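Local coordinates for putative TetR-family transcriptional regulator (Streptomyces coelicolor, PDB 2HXO), which probably acts as a DNA-binding transcription factor of the TetR family, recognising a regulatory region of DNA through its helix-turn-helix motif, at residues E182-L194 with T202-D214. Numbering follows the deposited sequence.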
loop_
_atom_site.group_PDB
_atom_site.type_symbol
_atom_site.label_atom_id
_atom_site.label_comp_id
_atom_site.label_asym_id
_atom_site.label_seq_id
_atom_site.Cartn_x
_atom_site.Cartn_y
_atom_site.Cartn_z
ATOM N N GLU A 182 -15.057 9.530 -12.473
ATOM C CA GLU A 182 -14.679 9.959 -13.814
ATOM C C GLU A 182 -13.496 9.128 -14.315
ATOM O O GLU A 182 -13.391 8.818 -15.505
ATOM C CB GLU A 182 -14.310 11.451 -13.802
ATOM C CG GLU A 182 -13.469 11.886 -12.592
ATOM C CD GLU A 182 -14.310 12.328 -11.388
ATOM O OE1 GLU A 182 -15.280 11.626 -11.022
ATOM O OE2 GLU A 182 -13.988 13.382 -10.799
ATOM N N PHE A 183 -12.611 8.768 -13.388
ATOM C CA PHE A 183 -11.430 7.970 -13.695
ATOM C C PHE A 183 -11.820 6.551 -14.109
ATOM O O PHE A 183 -11.314 6.022 -15.101
ATOM C CB PHE A 183 -10.510 7.923 -12.468
ATOM C CG PHE A 183 -9.271 7.084 -12.658
ATOM C CD1 PHE A 183 -8.351 7.388 -13.658
ATOM C CD2 PHE A 183 -9.022 5.994 -11.828
ATOM C CE1 PHE A 183 -7.196 6.615 -13.832
ATOM C CE2 PHE A 183 -7.873 5.214 -11.991
ATOM C CZ PHE A 183 -6.958 5.527 -12.996
ATOM N N LEU A 184 -12.729 5.944 -13.349
ATOM C CA LEU A 184 -13.179 4.581 -13.620
ATOM C C LEU A 184 -13.757 4.387 -15.022
ATOM O O LEU A 184 -13.437 3.410 -15.704
ATOM C CB LEU A 184 -14.211 4.154 -12.571
ATOM C CG LEU A 184 -13.728 4.062 -11.118
ATOM C CD1 LEU A 184 -14.894 3.669 -10.223
ATOM C CD2 LEU A 184 -12.600 3.047 -10.997
ATOM N N ASP A 185 -14.608 5.312 -15.452
ATOM C CA ASP A 185 -15.212 5.214 -16.772
ATOM C C ASP A 185 -14.154 5.277 -17.866
ATOM O O ASP A 185 -14.197 4.505 -18.824
ATOM C CB ASP A 185 -16.245 6.331 -16.971
ATOM C CG ASP A 185 -16.766 6.401 -18.403
ATOM O OD1 ASP A 185 -16.203 7.186 -19.204
ATOM O OD2 ASP A 185 -17.727 5.665 -18.731
ATOM N N THR A 186 -13.204 6.198 -17.716
ATOM C CA THR A 186 -12.126 6.362 -18.691
ATOM C C THR A 186 -11.319 5.072 -18.808
ATOM O O THR A 186 -10.945 4.656 -19.906
ATOM C CB THR A 186 -11.171 7.492 -18.276
ATOM O OG1 THR A 186 -11.931 8.660 -17.938
ATOM C CG2 THR A 186 -10.216 7.823 -19.414
ATOM N N VAL A 187 -11.053 4.451 -17.661
ATOM C CA VAL A 187 -10.305 3.199 -17.601
ATOM C C VAL A 187 -11.087 2.096 -18.305
ATOM O O VAL A 187 -10.544 1.362 -19.134
ATOM C CB VAL A 187 -10.066 2.750 -16.136
ATOM C CG1 VAL A 187 -9.433 1.370 -16.114
ATOM C CG2 VAL A 187 -9.176 3.752 -15.415
ATOM N N SER A 188 -12.366 1.988 -17.961
ATOM C CA SER A 188 -13.232 0.975 -18.541
ATOM C C SER A 188 -13.210 0.988 -20.066
ATOM O O SER A 188 -13.013 -0.052 -20.699
ATOM C CB SER A 188 -14.666 1.165 -18.039
ATOM O OG SER A 188 -15.511 0.140 -18.527
ATOM N N THR A 189 -13.409 2.159 -20.665
ATOM C CA THR A 189 -13.406 2.232 -22.119
ATOM C C THR A 189 -12.002 2.016 -22.674
ATOM O O THR A 189 -11.823 1.287 -23.650
ATOM C CB THR A 189 -13.990 3.575 -22.632
ATOM O OG1 THR A 189 -13.494 4.659 -21.844
ATOM C CG2 THR A 189 -15.504 3.555 -22.542
ATOM N N ALA A 190 -11.005 2.631 -22.042
ATOM C CA ALA A 190 -9.623 2.471 -22.489
ATOM C C ALA A 190 -9.241 0.993 -22.557
ATOM O O ALA A 190 -8.607 0.557 -23.518
ATOM C CB ALA A 190 -8.677 3.208 -21.552
ATOM N N TRP A 191 -9.625 0.231 -21.532
ATOM C CA TRP A 191 -9.324 -1.201 -21.481
ATOM C C TRP A 191 -10.090 -1.960 -22.552
ATOM O O TRP A 191 -9.576 -2.913 -23.138
ATOM C CB TRP A 191 -9.653 -1.770 -20.093
ATOM C CG TRP A 191 -8.608 -1.453 -19.061
ATOM C CD1 TRP A 191 -7.599 -0.538 -19.176
ATOM C CD2 TRP A 191 -8.468 -2.042 -17.759
ATOM N NE1 TRP A 191 -6.841 -0.523 -18.034
ATOM C CE2 TRP A 191 -7.347 -1.433 -17.146
ATOM C CE3 TRP A 191 -9.177 -3.024 -17.051
ATOM C CZ2 TRP A 191 -6.916 -1.774 -15.854
ATOM C CZ3 TRP A 191 -8.747 -3.364 -15.759
ATOM C CH2 TRP A 191 -7.626 -2.738 -15.180
ATOM N N GLU A 192 -11.322 -1.528 -22.803
ATOM C CA GLU A 192 -12.165 -2.148 -23.822
ATOM C C GLU A 192 -11.560 -1.965 -25.212
ATOM O O GLU A 192 -12.092 -2.471 -26.196
ATOM C CB GLU A 192 -13.578 -1.551 -23.773
ATOM C CG GLU A 192 -14.439 -2.152 -22.672
ATOM C CD GLU A 192 -15.762 -1.438 -22.485
ATOM O OE1 GLU A 192 -16.630 -1.992 -21.775
ATOM O OE2 GLU A 192 -15.931 -0.323 -23.033
ATOM N N GLY A 193 -10.445 -1.242 -25.277
ATOM C CA GLY A 193 -9.763 -1.014 -26.537
ATOM C C GLY A 193 -8.585 -1.964 -26.697
ATOM O O GLY A 193 -7.972 -2.047 -27.766
ATOM N N LEU A 194 -8.265 -2.688 -25.629
ATOM C CA LEU A 194 -7.162 -3.637 -25.663
ATOM C C LEU A 194 -7.523 -4.776 -26.605
ATOM O O LEU A 194 -8.696 -5.114 -26.751
ATOM C CB LEU A 194 -6.888 -4.175 -24.255
ATOM C CG LEU A 194 -6.315 -3.147 -23.272
ATOM C CD1 LEU A 194 -6.287 -3.711 -21.866
ATOM C CD2 LEU A 194 -4.921 -2.750 -23.719
ATOM N N THR A 202 -8.757 -9.306 -19.189
ATOM C CA THR A 202 -9.032 -7.885 -19.011
ATOM C C THR A 202 -10.239 -7.467 -19.837
ATOM O O THR A 202 -11.071 -6.682 -19.384
ATOM C CB THR A 202 -7.805 -7.020 -19.413
ATOM O OG1 THR A 202 -6.639 -7.481 -18.714
ATOM C CG2 THR A 202 -8.039 -5.564 -19.061
ATOM N N ARG A 203 -10.339 -8.005 -21.047
ATOM C CA ARG A 203 -11.457 -7.680 -21.918
ATOM C C ARG A 203 -12.765 -8.248 -21.356
ATOM O O ARG A 203 -13.818 -7.613 -21.448
ATOM C CB ARG A 203 -11.195 -8.222 -23.330
ATOM C CG ARG A 203 -11.960 -7.487 -24.416
ATOM C CD ARG A 203 -11.714 -5.983 -24.341
ATOM N NE ARG A 203 -12.812 -5.247 -24.963
ATOM C CZ ARG A 203 -13.057 -5.232 -26.270
ATOM N NH1 ARG A 203 -12.268 -5.907 -27.098
ATOM N NH2 ARG A 203 -14.108 -4.564 -26.742
ATOM N N ALA A 204 -12.685 -9.431 -20.750
ATOM C CA ALA A 204 -13.852 -10.082 -20.165
ATOM C C ALA A 204 -14.431 -9.314 -18.974
ATOM O O ALA A 204 -15.634 -9.363 -18.720
ATOM C CB ALA A 204 -13.486 -11.496 -19.733
ATOM N N VAL A 205 -13.578 -8.599 -18.251
ATOM C CA VAL A 205 -14.009 -7.855 -17.070
ATOM C C VAL A 205 -14.016 -6.346 -17.283
ATOM O O VAL A 205 -14.529 -5.600 -16.454
ATOM C CB VAL A 205 -13.079 -8.173 -15.869
ATOM C CG1 VAL A 205 -13.645 -7.585 -14.588
ATOM C CG2 VAL A 205 -12.906 -9.675 -15.735
ATOM N N ALA A 206 -13.442 -5.906 -18.395
ATOM C CA ALA A 206 -13.352 -4.486 -18.729
ATOM C C ALA A 206 -14.515 -3.614 -18.255
ATOM O O ALA A 206 -14.311 -2.635 -17.536
ATOM C CB ALA A 206 -13.175 -4.325 -20.240
ATOM N N ASP A 207 -15.726 -3.965 -18.671
ATOM C CA ASP A 207 -16.920 -3.205 -18.309
ATOM C C ASP A 207 -17.153 -3.079 -16.807
ATOM O O ASP A 207 -17.662 -2.057 -16.336
ATOM C CB ASP A 207 -18.151 -3.831 -18.975
ATOM C CG ASP A 207 -18.222 -5.335 -18.775
ATOM O OD1 ASP A 207 -19.075 -5.987 -19.412
ATOM O OD2 ASP A 207 -17.424 -5.868 -17.978
ATOM N N GLN A 208 -16.784 -4.112 -16.058
ATOM C CA GLN A 208 -16.962 -4.107 -14.612
ATOM C C GLN A 208 -16.178 -2.996 -13.924
ATOM O O GLN A 208 -16.422 -2.698 -12.759
ATOM C CB GLN A 208 -16.560 -5.461 -14.023
ATOM C CG GLN A 208 -17.495 -6.591 -14.401
ATOM C CD GLN A 208 -17.004 -7.943 -13.921
ATOM O OE1 GLN A 208 -16.774 -8.153 -12.726
ATOM N NE2 GLN A 208 -16.844 -8.872 -14.855
ATOM N N VAL A 209 -15.238 -2.383 -14.639
ATOM C CA VAL A 209 -14.448 -1.300 -14.060
ATOM C C VAL A 209 -15.368 -0.124 -13.750
ATOM O O VAL A 209 -15.270 0.500 -12.688
ATOM C CB VAL A 209 -13.351 -0.799 -15.029
ATOM C CG1 VAL A 209 -12.606 0.367 -14.398
ATOM C CG2 VAL A 209 -12.383 -1.923 -15.370
ATOM N N ARG A 210 -16.258 0.167 -14.696
ATOM C CA ARG A 210 -17.215 1.265 -14.582
ATOM C C ARG A 210 -18.235 0.960 -13.494
ATOM O O ARG A 210 -18.886 -0.083 -13.525
ATOM C CB ARG A 210 -17.928 1.458 -15.926
ATOM C CG ARG A 210 -18.590 2.821 -16.135
ATOM C CD ARG A 210 -19.028 2.972 -17.591
ATOM N NE ARG A 210 -17.952 2.591 -18.511
ATOM C CZ ARG A 210 -18.099 2.435 -19.824
ATOM N NH1 ARG A 210 -19.284 2.630 -20.390
ATOM N NH2 ARG A 210 -17.065 2.069 -20.571
ATOM N N GLY A 211 -18.372 1.867 -12.534
ATOM C CA GLY A 211 -19.324 1.652 -11.458
ATOM C C GLY A 211 -18.776 0.751 -10.366
ATOM O O GLY A 211 -19.501 0.317 -9.466
ATOM N N HIS A 212 -17.487 0.454 -10.457
ATOM C CA HIS A 212 -16.826 -0.380 -9.470
ATOM C C HIS A 212 -16.654 0.453 -8.207
ATOM O O HIS A 212 -15.994 1.490 -8.235
ATOM C CB HIS A 212 -15.462 -0.829 -10.005
ATOM C CG HIS A 212 -14.505 -1.264 -8.939
ATOM N ND1 HIS A 212 -13.430 -0.495 -8.546
ATOM C CD2 HIS A 212 -14.475 -2.377 -8.166
ATOM C CE1 HIS A 212 -12.779 -1.116 -7.577
ATOM N NE2 HIS A 212 -13.392 -2.260 -7.329
ATOM N N ASP A 213 -17.259 0.011 -7.109
ATOM C CA ASP A 213 -17.157 0.734 -5.845
ATOM C C ASP A 213 -15.886 0.338 -5.100
ATOM O O ASP A 213 -15.668 -0.835 -4.793
ATOM C CB ASP A 213 -18.387 0.466 -4.966
ATOM C CG ASP A 213 -18.322 1.201 -3.625
ATOM O OD1 ASP A 213 -17.561 2.191 -3.513
ATOM O OD2 ASP A 213 -19.037 0.800 -2.684
ATOM N N ASP A 214 -15.047 1.328 -4.817
ATOM C CA ASP A 214 -13.788 1.097 -4.124
ATOM C C ASP A 214 -14.006 0.549 -2.713
ATOM O O ASP A 214 -13.378 -0.430 -2.320
ATOM C CB ASP A 214 -12.989 2.401 -4.050
ATOM C CG ASP A 214 -12.695 2.987 -5.418
ATOM O OD1 ASP A 214 -11.898 2.379 -6.169
ATOM O OD2 ASP A 214 -13.267 4.052 -5.747
#
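Leu184 opens the contact by laying its side chain against the turn at Val209 to His212, its CD2 meeting the edge of the His212 ring. The Asp185 carboxylate runs alongside Arg210, OD2 lying 3.1 Å from NE but over a face of the guanidinium, so the salt bridge is purely electrostatic. Val187 CG1 packs 3.7 Å from Val209 CG1. Ser188 OG, turned toward Ala206 by a chi1 of -176°, donates to Ala206 O at 3.2 Å from above the carbonyl plane, opposite the face used by Val209 N, and accepts a weak bond from Arg210 NH2. Thr202 CG2 and Val209 CG2 both reach Trp191 CE3, at 3.4 and 3.8 Å, while Phe129 of the second subunit also meets the ring. Glu192 sets CG 3.5 Å from Ala206 CB and sends OE2 toward Arg210 NH2 in a long salt bridge. Its carbonyl O sits over the Arg203 guanidinium, 2.9 Å from CZ, an attraction of charge and dipole; an alanine replacing Arg203 would probably leave this carbonyl without its nearby positive charge. Helix 182-191 thus packs on helix 200-205 and the linker into helix 214-230 through an apolar seam bordered by charges, Arg210 probably being offset mainly by Asp185 and more distantly by Glu192.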